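Local coordinates for protein intramolecular trans-sialidase (Macrobdella decora, PDB 3SLI) that cleaves terminal sialic acid from sialoglycoconjugates by intramolecular trans-sialidation, releasing 2,7-anhydro-Neu5Ac, at residues T38-Y43 with T112-A117; Q52-V57 with F69-T74; A120-R125 with D137-K142; T387-D392 with D406-M411. One frame throughout, in Å; residues are numbered along the deposited sequence.

In the fold
From the N terminus, strand 37-45 meets strand 107-118 in interaction 1, closing a long loop of 68 residues. Nested inside that loop is interaction 2, the hairpin of strands 51-58 and 67-74, the two centres about 11 Å apart; they belong to facing sheets of the concanavalin-like domain and touch through Leu115 on Phe69 and Leu41 on Leu54. Interaction 3 follows in series, where strand 123-128, next to 107-118 in the same sheet, is covered at its start by the 137-142 loop. Far along the chain, interaction 4 closes a short loop, joining strands 384-396 and 407-410 of another antiparallel sheet, about 40 to 49 Å from the other three, centre to centre; no contacts cross.

Interaction 1: T38-Y43 with T112-A117; sequences TIILSY and TVALKA
Two neighbouring strands of one sheet in the concanavalin-like sandwich domain, 38-43 and 112-117, run antiparallel, their axes 4.7 Å apart. Ile39 and Leu115 form one hydrogen-bonded pair and Leu41 with Val113 the next, each closed by two backbone bonds; Val113 N to Leu41 O, at 2.9 Å, is nearly linear. Between them Ile40 and Ala114 form a non-hydrogen-bonded pair, which sets Ile40 CB 4.1 Å from Ala114 CB, the alanine adding no bulk beyond that atom. On the face carrying Leu41 and Val113, Leu41 places CG between its backbone N and carbonyl carbon (chi1 65°), a turn that brings CD2 to 3.9 Å from Val113 CG2. The other branch of the valine, CG1, meets the edge of the Tyr43 ring in its plane, 4.0 Å from CE1; a forked side chain can thus touch both neighbours. On the opposite face a water joins Ser42 OG to Thr112 OG1, 3.0 and 2.7 Å away, and Thr112 OG1 also bonds Thr194. The Leu41 and Val113 face packs against Leu54 of strand 51-58, while strand 67-74 receives Ile39 and Leu115. Helix 184-191 covers Thr38, Ile40 and Ala114, and strand 170-178 continues the sheet beyond 38-43.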
loop_
_atom_site.group_PDB
_atom_site.type_symbol
_atom_site.label_atom_id
_atom_site.label_comp_id
_atom_site.label_asym_id
_atom_site.label_seq_id
_atom_site.Cartn_x
_atom_site.Cartn_y
_atom_site.Cartn_z
ATOM N N THR A 38 25.057 3.742 22.147
ATOM C CA THR A 38 24.178 2.887 21.361
ATOM C C THR A 38 23.447 1.926 22.289
ATOM O O THR A 38 24.039 1.384 23.221
ATOM C CB THR A 38 24.982 2.027 20.341
ATOM O OG1 THR A 38 25.872 2.864 19.586
ATOM C CG2 THR A 38 24.032 1.319 19.375
ATOM N N ILE A 39 22.150 1.749 22.070
ATOM C CA ILE A 39 21.374 0.813 22.872
ATOM C C ILE A 39 20.698 -0.137 21.908
ATOM O O ILE A 39 20.109 0.289 20.914
ATOM C CB ILE A 39 20.267 1.480 23.731
ATOM C CG1 ILE A 39 20.866 2.448 24.756
ATOM C CG2 ILE A 39 19.464 0.409 24.460
ATOM C CD1 ILE A 39 20.928 3.873 24.273
ATOM N N ILE A 40 20.852 -1.424 22.157
ATOM C CA ILE A 40 20.216 -2.413 21.315
ATOM C C ILE A 40 19.528 -3.420 22.209
ATOM O O ILE A 40 20.103 -3.891 23.198
ATOM C CB ILE A 40 21.213 -3.086 20.322
ATOM C CG1 ILE A 40 20.586 -4.339 19.712
ATOM C CG2 ILE A 40 22.528 -3.398 20.990
ATOM C CD1 ILE A 40 21.076 -4.614 18.336
ATOM N N LEU A 41 18.264 -3.695 21.914
ATOM C CA LEU A 41 17.533 -4.649 22.716
ATOM C C LEU A 41 16.509 -5.468 21.958
ATOM O O LEU A 41 15.971 -5.043 20.932
ATOM C CB LEU A 41 16.897 -3.985 23.945
ATOM C CG LEU A 41 15.793 -2.931 23.916
ATOM C CD1 LEU A 41 15.188 -2.886 25.309
ATOM C CD2 LEU A 41 16.329 -1.559 23.538
ATOM N N SER A 42 16.317 -6.680 22.458
ATOM C CA SER A 42 15.385 -7.655 21.921
ATOM C C SER A 42 14.255 -7.716 22.950
ATOM O O SER A 42 14.520 -7.848 24.142
ATOM C CB SER A 42 16.100 -9.011 21.840
ATOM O OG SER A 42 15.264 -10.030 21.324
ATOM N N TYR A 43 13.005 -7.623 22.509
ATOM C CA TYR A 43 11.883 -7.665 23.453
ATOM C C TYR A 43 10.669 -8.355 22.851
ATOM O O TYR A 43 10.550 -8.459 21.629
ATOM C CB TYR A 43 11.460 -6.241 23.859
ATOM C CG TYR A 43 10.658 -5.540 22.777
ATOM C CD1 TYR A 43 11.298 -4.838 21.763
ATOM C CD2 TYR A 43 9.256 -5.663 22.713
ATOM C CE1 TYR A 43 10.579 -4.287 20.701
ATOM C CE2 TYR A 43 8.529 -5.117 21.651
ATOM C CZ TYR A 43 9.199 -4.433 20.652
ATOM O OH TYR A 43 8.518 -3.920 19.575
ATOM N N THR A 112 13.706 -6.728 17.426
ATOM C CA THR A 112 15.027 -6.271 17.826
ATOM C C THR A 112 15.164 -4.834 17.354
ATOM O O THR A 112 15.021 -4.538 16.162
ATOM C CB THR A 112 16.133 -7.166 17.224
ATOM O OG1 THR A 112 15.777 -8.546 17.405
ATOM C CG2 THR A 112 17.474 -6.902 17.924
ATOM N N VAL A 113 15.431 -3.936 18.299
ATOM C CA VAL A 113 15.548 -2.514 17.997
ATOM C C VAL A 113 16.872 -1.912 18.480
ATOM O O VAL A 113 17.574 -2.515 19.301
ATOM C CB VAL A 113 14.352 -1.734 18.625
ATOM C CG1 VAL A 113 13.051 -2.406 18.240
ATOM C CG2 VAL A 113 14.475 -1.672 20.151
ATOM N N ALA A 114 17.193 -0.724 17.974
ATOM C CA ALA A 114 18.422 -0.038 18.348
ATOM C C ALA A 114 18.329 1.463 18.160
ATOM O O ALA A 114 17.689 1.955 17.229
ATOM C CB ALA A 114 19.610 -0.571 17.538
ATOM N N LEU A 115 18.959 2.187 19.075
ATOM C CA LEU A 115 19.022 3.630 18.989
ATOM C C LEU A 115 20.503 3.973 19.027
ATOM O O LEU A 115 21.240 3.498 19.897
ATOM C CB LEU A 115 18.323 4.314 20.166
ATOM C CG LEU A 115 18.735 5.787 20.147
ATOM C CD1 LEU A 115 17.858 6.569 19.186
ATOM C CD2 LEU A 115 18.726 6.371 21.526
ATOM N N LYS A 116 20.924 4.797 18.087
ATOM C CA LYS A 116 22.304 5.229 18.007
ATOM C C LYS A 116 22.351 6.747 18.221
ATOM O O LYS A 116 21.664 7.500 17.517
ATOM C CB LYS A 116 22.855 4.850 16.632
ATOM C CG LYS A 116 24.194 5.443 16.258
ATOM C CD LYS A 116 24.489 5.055 14.820
ATOM C CE LYS A 116 25.728 5.718 14.302
ATOM N NZ LYS A 116 26.043 5.194 12.944
ATOM N N ALA A 117 23.096 7.177 19.241
ATOM C CA ALA A 117 23.265 8.599 19.559
ATOM C C ALA A 117 24.725 8.916 19.236
ATOM O O ALA A 117 25.631 8.638 20.024
ATOM C CB ALA A 117 22.960 8.867 21.036
HETATM O O HOH W 1 16.736 -10.677 18.845
#

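Interaction 2: Q52-V57 with F69-T74; sequences QSLFSV and FHIYIT
Leu54 and Ile73 meet at about a right angle, with each leucine methyl on a different branch of the isoleucine: Leu54 CD1 lies 3.8 Å from Ile73 CG1, and CD2 lies beside CG2. Ile73 sets CG1 between its backbone N and carbonyl carbon (chi1 51°), and with chi2 at 113° Ile73 CD1 reaches Gln52, 4.0 Å from its CB. The glutamine is apolar along its stem here, while its amide is held beyond the pair by Ser45, Ser47 and Asn49. Further along, Phe55 and Phe69 both swing CG opposite their backbone N and meet rim to rim, Phe55 CD2 being 4.2 Å from Phe69 CE2 and each atom near the plane of the other ring. On the reverse face Ser56 CB comes within 3.5 Å of His70 CB, as facing CB atoms of a non-hydrogen-bonded pair do, and Ser56 OG turns to Gly157 O. His70 stacks on Tyr166. The backbone explains the shift between these clusters: Ile71 O accepts a 2.7 Å bond from Leu54 N and a weak one of 3.5 Å from Phe55 N. Two residues facing one make a classic beta bulge, here in an antiparallel hairpin of the concanavalin-like sandwich.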
loop_
_atom_site.group_PDB
_atom_site.type_symbol
_atom_site.label_atom_id
_atom_site.label_comp_id
_atom_site.label_asym_id
_atom_site.label_seq_id
_atom_site.Cartn_x
_atom_site.Cartn_y
_atom_site.Cartn_z
ATOM N N GLN A 52 4.690 2.029 25.692
ATOM C CA GLN A 52 5.489 1.128 26.514
ATOM C C GLN A 52 7.001 1.380 26.386
ATOM O O GLN A 52 7.600 1.103 25.336
ATOM C CB GLN A 52 5.175 -0.326 26.143
ATOM C CG GLN A 52 3.706 -0.704 26.299
ATOM C CD GLN A 52 3.404 -2.124 25.869
ATOM O OE1 GLN A 52 4.138 -3.062 26.193
ATOM N NE2 GLN A 52 2.301 -2.296 25.147
ATOM N N SER A 53 7.597 1.958 27.433
ATOM C CA SER A 53 9.036 2.222 27.463
ATOM C C SER A 53 9.756 0.886 27.578
ATOM O O SER A 53 9.379 0.033 28.386
ATOM C CB SER A 53 9.431 3.060 28.689
ATOM O OG SER A 53 8.939 4.382 28.627
ATOM N N LEU A 54 10.780 0.711 26.753
ATOM C CA LEU A 54 11.602 -0.493 26.759
ATOM C C LEU A 54 12.790 -0.276 27.713
ATOM O O LEU A 54 13.107 -1.128 28.546
ATOM C CB LEU A 54 12.133 -0.733 25.348
ATOM C CG LEU A 54 11.435 -1.721 24.421
ATOM C CD1 LEU A 54 10.022 -2.017 24.862
ATOM C CD2 LEU A 54 11.504 -1.201 23.007
ATOM N N PHE A 55 13.389 0.908 27.610
ATOM C CA PHE A 55 14.558 1.287 28.401
ATOM C C PHE A 55 14.510 2.790 28.643
ATOM O O PHE A 55 14.183 3.550 27.728
ATOM C CB PHE A 55 15.821 0.932 27.601
ATOM C CG PHE A 55 17.104 1.466 28.188
ATOM C CD1 PHE A 55 17.761 0.774 29.206
ATOM C CD2 PHE A 55 17.668 2.648 27.705
ATOM C CE1 PHE A 55 18.968 1.252 29.737
ATOM C CE2 PHE A 55 18.875 3.136 28.229
ATOM C CZ PHE A 55 19.522 2.433 29.246
ATOM N N SER A 56 14.850 3.215 29.860
ATOM C CA SER A 56 14.859 4.638 30.205
ATOM C C SER A 56 15.906 4.978 31.266
ATOM O O SER A 56 16.314 4.127 32.061
ATOM C CB SER A 56 13.487 5.092 30.723
ATOM O OG SER A 56 13.162 4.445 31.939
ATOM N N VAL A 57 16.308 6.238 31.271
ATOM C CA VAL A 57 17.274 6.765 32.219
ATOM C C VAL A 57 16.774 8.183 32.485
ATOM O O VAL A 57 16.500 8.934 31.543
ATOM C CB VAL A 57 18.712 6.836 31.618
ATOM C CG1 VAL A 57 19.705 7.324 32.675
ATOM C CG2 VAL A 57 19.148 5.475 31.097
ATOM N N PHE A 69 15.130 10.142 29.398
ATOM C CA PHE A 69 15.378 9.649 28.057
ATOM C C PHE A 69 14.768 8.257 28.042
ATOM O O PHE A 69 14.921 7.506 29.005
ATOM C CB PHE A 69 16.876 9.524 27.745
ATOM C CG PHE A 69 17.169 8.575 26.602
ATOM C CD1 PHE A 69 16.971 8.972 25.280
ATOM C CD2 PHE A 69 17.576 7.259 26.855
ATOM C CE1 PHE A 69 17.167 8.077 24.230
ATOM C CE2 PHE A 69 17.772 6.357 25.812
ATOM C CZ PHE A 69 17.567 6.766 24.498
ATOM N N HIS A 70 14.052 7.915 26.976
ATOM C CA HIS A 70 13.473 6.581 26.876
ATOM C C HIS A 70 13.246 6.147 25.433
ATOM O O HIS A 70 13.114 6.990 24.532
ATOM C CB HIS A 70 12.184 6.448 27.724
ATOM C CG HIS A 70 10.922 6.920 27.049
ATOM N ND1 HIS A 70 10.734 8.215 26.619
ATOM C CD2 HIS A 70 9.754 6.273 26.809
ATOM C CE1 HIS A 70 9.503 8.348 26.148
ATOM N NE2 HIS A 70 8.890 7.185 26.254
ATOM N N ILE A 71 13.346 4.838 25.215
ATOM C CA ILE A 71 13.097 4.227 23.910
ATOM C C ILE A 71 11.788 3.497 24.190
ATOM O O ILE A 71 11.713 2.740 25.153
ATOM C CB ILE A 71 14.172 3.172 23.544
ATOM C CG1 ILE A 71 15.561 3.812 23.493
ATOM C CG2 ILE A 71 13.835 2.510 22.194
ATOM C CD1 ILE A 71 16.686 2.802 23.291
ATOM N N TYR A 72 10.773 3.703 23.353
ATOM C CA TYR A 72 9.467 3.080 23.582
ATOM C C TYR A 72 8.846 2.507 22.312
ATOM O O TYR A 72 9.290 2.807 21.201
ATOM C CB TYR A 72 8.487 4.121 24.179
ATOM C CG TYR A 72 8.090 5.222 23.201
ATOM C CD1 TYR A 72 7.050 5.028 22.283
ATOM C CD2 TYR A 72 8.816 6.410 23.123
ATOM C CE1 TYR A 72 6.761 5.972 21.309
ATOM C CE2 TYR A 72 8.529 7.370 22.150
ATOM C CZ TYR A 72 7.502 7.140 21.241
ATOM O OH TYR A 72 7.235 8.060 20.255
ATOM N N ILE A 73 7.803 1.699 22.502
ATOM C CA ILE A 73 7.024 1.120 21.413
ATOM C C ILE A 73 5.552 1.401 21.762
ATOM O O ILE A 73 5.238 1.750 22.910
ATOM C CB ILE A 73 7.255 -0.416 21.239
ATOM C CG1 ILE A 73 7.092 -1.156 22.568
ATOM C CG2 ILE A 73 8.622 -0.674 20.600
ATOM C CD1 ILE A 73 5.899 -2.097 22.628
ATOM N N THR A 74 4.661 1.317 20.778
ATOM C CA THR A 74 3.242 1.552 21.036
ATOM C C THR A 74 2.465 0.298 20.662
ATOM O O THR A 74 2.949 -0.528 19.880
ATOM C CB THR A 74 2.683 2.754 20.223
ATOM O OG1 THR A 74 2.521 2.383 18.845
ATOM C CG2 THR A 74 3.618 3.965 20.329
#

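Interaction 3: A120-R125 with D137-K142; sequences ANKQCR and DKDAFK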
loop_
_atom_site.group_PDB
_atom_site.type_symbol
_atom_site.label_atom_id
_atom_site.label_comp_id
_atom_site.label_asym_id
_atom_site.label_seq_id
_atom_site.Cartn_x
_atom_site.Cartn_y
_atom_site.Cartn_z
ATOM N N ALA A 120 29.682 12.722 17.405
ATOM C CA ALA A 120 30.538 13.221 16.327
ATOM C C ALA A 120 29.747 13.737 15.128
ATOM O O ALA A 120 30.115 14.736 14.513
ATOM C CB ALA A 120 31.512 12.130 15.881
ATOM N N ASN A 121 28.659 13.057 14.792
ATOM C CA ASN A 121 27.856 13.483 13.657
ATOM C C ASN A 121 26.594 14.231 14.065
ATOM O O ASN A 121 25.802 14.622 13.204
ATOM C CB ASN A 121 27.532 12.291 12.758
ATOM C CG ASN A 121 28.756 11.783 12.012
ATOM O OD1 ASN A 121 29.383 12.520 11.261
ATOM N ND2 ASN A 121 29.111 10.529 12.235
ATOM N N LYS A 122 26.427 14.442 15.375
ATOM C CA LYS A 122 25.266 15.153 15.929
ATOM C C LYS A 122 23.985 14.598 15.300
ATOM O O LYS A 122 23.120 15.338 14.814
ATOM C CB LYS A 122 25.429 16.654 15.672
ATOM C CG LYS A 122 26.571 17.260 16.487
ATOM C CD LYS A 122 27.126 18.525 15.870
ATOM C CE LYS A 122 26.020 19.462 15.437
ATOM N NZ LYS A 122 26.523 20.778 14.940
ATOM N N GLN A 123 23.844 13.282 15.418
ATOM C CA GLN A 123 22.746 12.570 14.803
ATOM C C GLN A 123 22.234 11.422 15.662
ATOM O O GLN A 123 23.006 10.765 16.372
ATOM C CB GLN A 123 23.272 12.034 13.469
ATOM C CG GLN A 123 22.269 11.454 12.509
ATOM C CD GLN A 123 22.888 11.241 11.143
ATOM O OE1 GLN A 123 22.755 12.076 10.253
ATOM N NE2 GLN A 123 23.608 10.144 10.985
ATOM N N CYS A 124 20.922 11.200 15.592
ATOM C CA CYS A 124 20.247 10.127 16.316
ATOM C C CYS A 124 19.591 9.247 15.243
ATOM O O CYS A 124 19.016 9.768 14.285
ATOM C CB CYS A 124 19.168 10.692 17.263
ATOM S SG CYS A 124 19.759 11.539 18.795
ATOM N N ARG A 125 19.708 7.930 15.376
ATOM C CA ARG A 125 19.118 7.010 14.407
ATOM C C ARG A 125 18.430 5.825 15.074
ATOM O O ARG A 125 18.936 5.279 16.053
ATOM C CB ARG A 125 20.174 6.529 13.406
ATOM C CG ARG A 125 20.554 7.589 12.395
ATOM C CD ARG A 125 21.339 7.031 11.229
ATOM N NE ARG A 125 21.116 7.854 10.042
ATOM C CZ ARG A 125 21.979 7.990 9.044
ATOM N NH1 ARG A 125 23.138 7.359 9.076
ATOM N NH2 ARG A 125 21.679 8.763 8.012
ATOM N N ASP A 137 18.527 15.052 13.188
ATOM C CA ASP A 137 19.753 15.849 13.169
ATOM C C ASP A 137 19.560 17.071 14.054
ATOM O O ASP A 137 18.516 17.729 13.999
ATOM C CB ASP A 137 20.099 16.287 11.741
ATOM C CG ASP A 137 20.423 15.117 10.836
ATOM O OD1 ASP A 137 21.315 14.326 11.188
ATOM O OD2 ASP A 137 19.782 14.972 9.781
ATOM N N LYS A 138 20.558 17.365 14.881
ATOM C CA LYS A 138 20.497 18.513 15.781
ATOM C C LYS A 138 21.862 19.191 15.885
ATOM O O LYS A 138 22.876 18.526 16.076
ATOM C CB LYS A 138 20.060 18.065 17.181
ATOM C CG LYS A 138 18.610 17.641 17.306
ATOM C CD LYS A 138 17.689 18.837 17.237
ATOM C CE LYS A 138 16.260 18.435 17.532
ATOM N NZ LYS A 138 15.366 19.615 17.437
ATOM N N ASP A 139 21.891 20.513 15.758
ATOM C CA ASP A 139 23.148 21.245 15.880
ATOM C C ASP A 139 23.595 21.192 17.342
ATOM O O ASP A 139 24.780 21.042 17.635
ATOM C CB ASP A 139 22.991 22.698 15.411
ATOM C CG ASP A 139 22.862 22.818 13.894
ATOM O OD1 ASP A 139 23.625 22.135 13.167
ATOM O OD2 ASP A 139 22.000 23.601 13.428
ATOM N N ALA A 140 22.643 21.321 18.258
ATOM C CA ALA A 140 22.948 21.249 19.680
ATOM C C ALA A 140 22.692 19.805 20.113
ATOM O O ALA A 140 21.588 19.449 20.520
ATOM C CB ALA A 140 22.071 22.222 20.466
ATOM N N PHE A 141 23.697 18.956 19.945
ATOM C CA PHE A 141 23.568 17.557 20.316
ATOM C C PHE A 141 23.446 17.391 21.836
ATOM O O PHE A 141 24.195 18.004 22.607
ATOM C CB PHE A 141 24.753 16.749 19.778
ATOM C CG PHE A 141 24.653 15.270 20.051
ATOM C CD1 PHE A 141 23.910 14.448 19.216
ATOM C CD2 PHE A 141 25.285 14.704 21.159
ATOM C CE1 PHE A 141 23.794 13.084 19.478
ATOM C CE2 PHE A 141 25.172 13.340 21.428
ATOM C CZ PHE A 141 24.425 12.531 20.586
ATOM N N LYS A 142 22.503 16.555 22.258
ATOM C CA LYS A 142 22.274 16.303 23.677
ATOM C C LYS A 142 22.142 14.807 23.958
ATOM O O LYS A 142 21.819 14.020 23.062
ATOM C CB LYS A 142 20.965 16.975 24.136
ATOM C CG LYS A 142 20.851 18.473 23.888
ATOM C CD LYS A 142 21.805 19.252 24.765
ATOM C CE LYS A 142 21.719 20.738 24.475
ATOM N NZ LYS A 142 22.650 21.506 25.341
#
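Lys122 lays its aliphatic stem alongside Phe141, the two side chains sliding past each other in opposite directions, with Lys122 CG 3.8 Å from Phe141 CB. With Phe141 CG opposite its own backbone N (chi1 -177°), the ring reaches the lysine backbone, Phe141 CD1 lying 3.6 Å from Lys122 CA. The next ring atom, CE1, is 4.4 Å from Cys124 SG; a phenylalanine here covers the start of the strand with apolar surface. The lysine chain then bends at chi3 (46°), taking its end over the 137-142 loop: Lys122 CE lies 3.0 Å from Asp139 O, and NZ makes a long salt bridge of 3.7 Å with Asp139 OD1. That separation at an exposed site suggests a modest electrostatic attraction. Holding the backbones together is one hydrogen bond, Lys138 N to Lys122 O, straight at 175° but 3.3 Å long. Gln123 and Asp137 form a non-hydrogen-bonded antiparallel pair, their polar side chains side by side and pointing the same way. The site lies at the start of strand 123-128, where Lys122 and Gln123 both face Asp118 in a G1 bulge. Strand 131-137 flanks it, Ala119 also touches Phe141, and Tyr92 meets Lys138 in a cation-pi contact.

Interaction 4: T387-D392 with D406-M411; sequences TCKQYD and DVDVNM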
loop_
_atom_site.group_PDB
_atom_site.type_symbol
_atom_site.label_atom_id
_atom_site.label_comp_id
_atom_site.label_asym_id
_atom_site.label_seq_id
_atom_site.Cartn_x
_atom_site.Cartn_y
_atom_site.Cartn_z
ATOM N N THR A 387 9.958 15.035 -28.894
ATOM C CA THR A 387 10.494 14.893 -27.547
ATOM C C THR A 387 10.269 16.155 -26.730
ATOM O O THR A 387 9.917 17.210 -27.260
ATOM C CB THR A 387 12.026 14.614 -27.548
ATOM O OG1 THR A 387 12.717 15.704 -28.176
ATOM C CG2 THR A 387 12.357 13.317 -28.269
ATOM N N CYS A 388 10.478 16.025 -25.429
ATOM C CA CYS A 388 10.363 17.128 -24.493
ATOM C C CYS A 388 11.268 16.767 -23.326
ATOM O O CYS A 388 11.687 15.614 -23.193
ATOM C CB CYS A 388 8.910 17.337 -24.040
ATOM S SG CYS A 388 8.010 15.853 -23.522
ATOM N N LYS A 389 11.616 17.759 -22.521
ATOM C CA LYS A 389 12.494 17.549 -21.379
ATOM C C LYS A 389 11.778 16.879 -20.212
ATOM O O LYS A 389 10.620 17.195 -19.911
ATOM C CB LYS A 389 13.089 18.884 -20.918
ATOM C CG LYS A 389 13.951 19.579 -21.959
ATOM C CD LYS A 389 15.163 18.737 -22.317
ATOM C CE LYS A 389 16.058 19.441 -23.329
ATOM N NZ LYS A 389 17.170 18.558 -23.784
ATOM N N GLN A 390 12.473 15.945 -19.572
ATOM C CA GLN A 390 11.955 15.225 -18.422
ATOM C C GLN A 390 12.105 16.121 -17.197
ATOM O O GLN A 390 13.075 16.881 -17.082
ATOM C CB GLN A 390 12.749 13.935 -18.223
ATOM C CG GLN A 390 12.375 13.132 -16.988
ATOM C CD GLN A 390 13.125 11.826 -16.919
ATOM O OE1 GLN A 390 14.309 11.800 -16.594
ATOM N NE2 GLN A 390 12.449 10.731 -17.247
ATOM N N TYR A 391 11.138 16.042 -16.293
ATOM C CA TYR A 391 11.156 16.837 -15.075
ATOM C C TYR A 391 11.765 16.090 -13.903
ATOM O O TYR A 391 11.731 14.853 -13.840
ATOM C CB TYR A 391 9.736 17.254 -14.681
ATOM C CG TYR A 391 9.222 18.496 -15.366
ATOM C CD1 TYR A 391 8.831 18.469 -16.701
ATOM C CD2 TYR A 391 9.118 19.699 -14.673
ATOM C CE1 TYR A 391 8.350 19.606 -17.329
ATOM C CE2 TYR A 391 8.638 20.844 -15.290
ATOM C CZ TYR A 391 8.255 20.789 -16.619
ATOM O OH TYR A 391 7.776 21.916 -17.239
ATOM N N ASP A 392 12.289 16.862 -12.960
ATOM C CA ASP A 392 12.865 16.334 -11.735
ATOM C C ASP A 392 12.088 17.052 -10.634
ATOM O O ASP A 392 11.464 18.091 -10.880
ATOM C CB ASP A 392 14.364 16.646 -11.639
ATOM C CG ASP A 392 15.044 15.916 -10.487
ATOM O OD1 ASP A 392 14.465 14.927 -9.978
ATOM O OD2 ASP A 392 16.156 16.332 -10.090
ATOM N N ASP A 406 17.895 18.182 -18.528
ATOM C CA ASP A 406 18.287 18.193 -19.937
ATOM C C ASP A 406 18.057 16.838 -20.606
ATOM O O ASP A 406 18.444 16.627 -21.760
ATOM C CB ASP A 406 19.732 18.682 -20.145
ATOM C CG ASP A 406 20.685 18.217 -19.057
ATOM O OD1 ASP A 406 20.800 16.988 -18.841
ATOM O OD2 ASP A 406 21.327 19.091 -18.424
ATOM N N VAL A 407 17.399 15.930 -19.887
ATOM C CA VAL A 407 17.098 14.602 -20.412
ATOM C C VAL A 407 15.871 14.653 -21.326
ATOM O O VAL A 407 14.815 15.156 -20.933
ATOM C CB VAL A 407 16.825 13.595 -19.271
ATOM C CG1 VAL A 407 16.453 12.232 -19.842
ATOM C CG2 VAL A 407 18.047 13.479 -18.367
ATOM N N ASP A 408 16.016 14.139 -22.544
ATOM C CA ASP A 408 14.916 14.119 -23.505
ATOM C C ASP A 408 14.136 12.818 -23.440
ATOM O O ASP A 408 14.720 11.733 -23.409
ATOM C CB ASP A 408 15.431 14.305 -24.936
ATOM C CG ASP A 408 15.883 15.718 -25.213
ATOM O OD1 ASP A 408 15.019 16.587 -25.462
ATOM O OD2 ASP A 408 17.104 15.956 -25.187
ATOM N N VAL A 409 12.813 12.933 -23.402
ATOM C CA VAL A 409 11.934 11.768 -23.379
ATOM C C VAL A 409 10.915 11.979 -24.487
ATOM O O VAL A 409 10.648 13.117 -24.896
ATOM C CB VAL A 409 11.190 11.594 -22.020
ATOM C CG1 VAL A 409 12.182 11.280 -20.910
ATOM C CG2 VAL A 409 10.371 12.834 -21.687
ATOM N N ASN A 410 10.376 10.885 -25.005
ATOM C CA ASN A 410 9.388 10.980 -26.065
ATOM C C ASN A 410 8.141 11.705 -25.575
ATOM O O ASN A 410 7.643 11.443 -24.476
ATOM C CB ASN A 410 9.027 9.594 -26.593
ATOM C CG ASN A 410 10.156 8.956 -27.384
ATOM O OD1 ASN A 410 10.325 7.738 -27.365
ATOM N ND2 ASN A 410 10.909 9.768 -28.111
ATOM N N MET A 411 7.673 12.651 -26.383
ATOM C CA MET A 411 6.483 13.435 -26.075
ATOM C C MET A 411 5.258 12.533 -26.172
ATOM O O MET A 411 4.979 11.976 -27.228
ATOM C CB MET A 411 6.355 14.582 -27.070
ATOM C CG MET A 411 5.206 15.513 -26.791
ATOM S SD MET A 411 5.159 16.833 -27.990
ATOM C CE MET A 411 6.435 17.945 -27.345
#
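Strands 387-392 and 407-410 pair in antiparallel register but are strongly twisted, the axes of these segments 4.5 Å apart at closest approach and their directions 118° apart. Cys388 and Val409 exchange two backbone hydrogen bonds, and Gln390 N adds one of 2.8 Å to Val407 O; Thr387 with Asn410 and Lys389 with Asp408 are non-hydrogen-bonded pairs. On the polar face a bend at chi2 (-62°) turns the end of Lys389 toward Asp408. NZ stands 3.0 Å from Asp408 OD2, above the carboxylate plane, in a salt bridge, and also donates to Asp406 O at 3.1 Å, from well out of that carbonyl plane. A long flexible amine is what lets one group serve both acceptors. On the other face the compact Cys388 offers SG 4.2 Å from Val409 CG2. Beyond the strand end, Met411 CB is 4.1 Å from Cys388 SG, and a bend at the end of Met411 brings CE to 3.6 Å from Thr387 O. Gln390 crosses Val409 at about a right angle, NE2 3.7 Å from CG1, and that amide bonds Asp267 O. Thr405 bonds both Gln390 O and Val407 N, at the corner where the chain turns into strand 407-410. The chemistry thus divides in two: one side mostly apolar, with Cys388, Val409 and the Gln390 stem, the other carrying the exposed ion pair, where Lys389 probably offsets the charge of Asp408 and ties down the corner through Asp406 O.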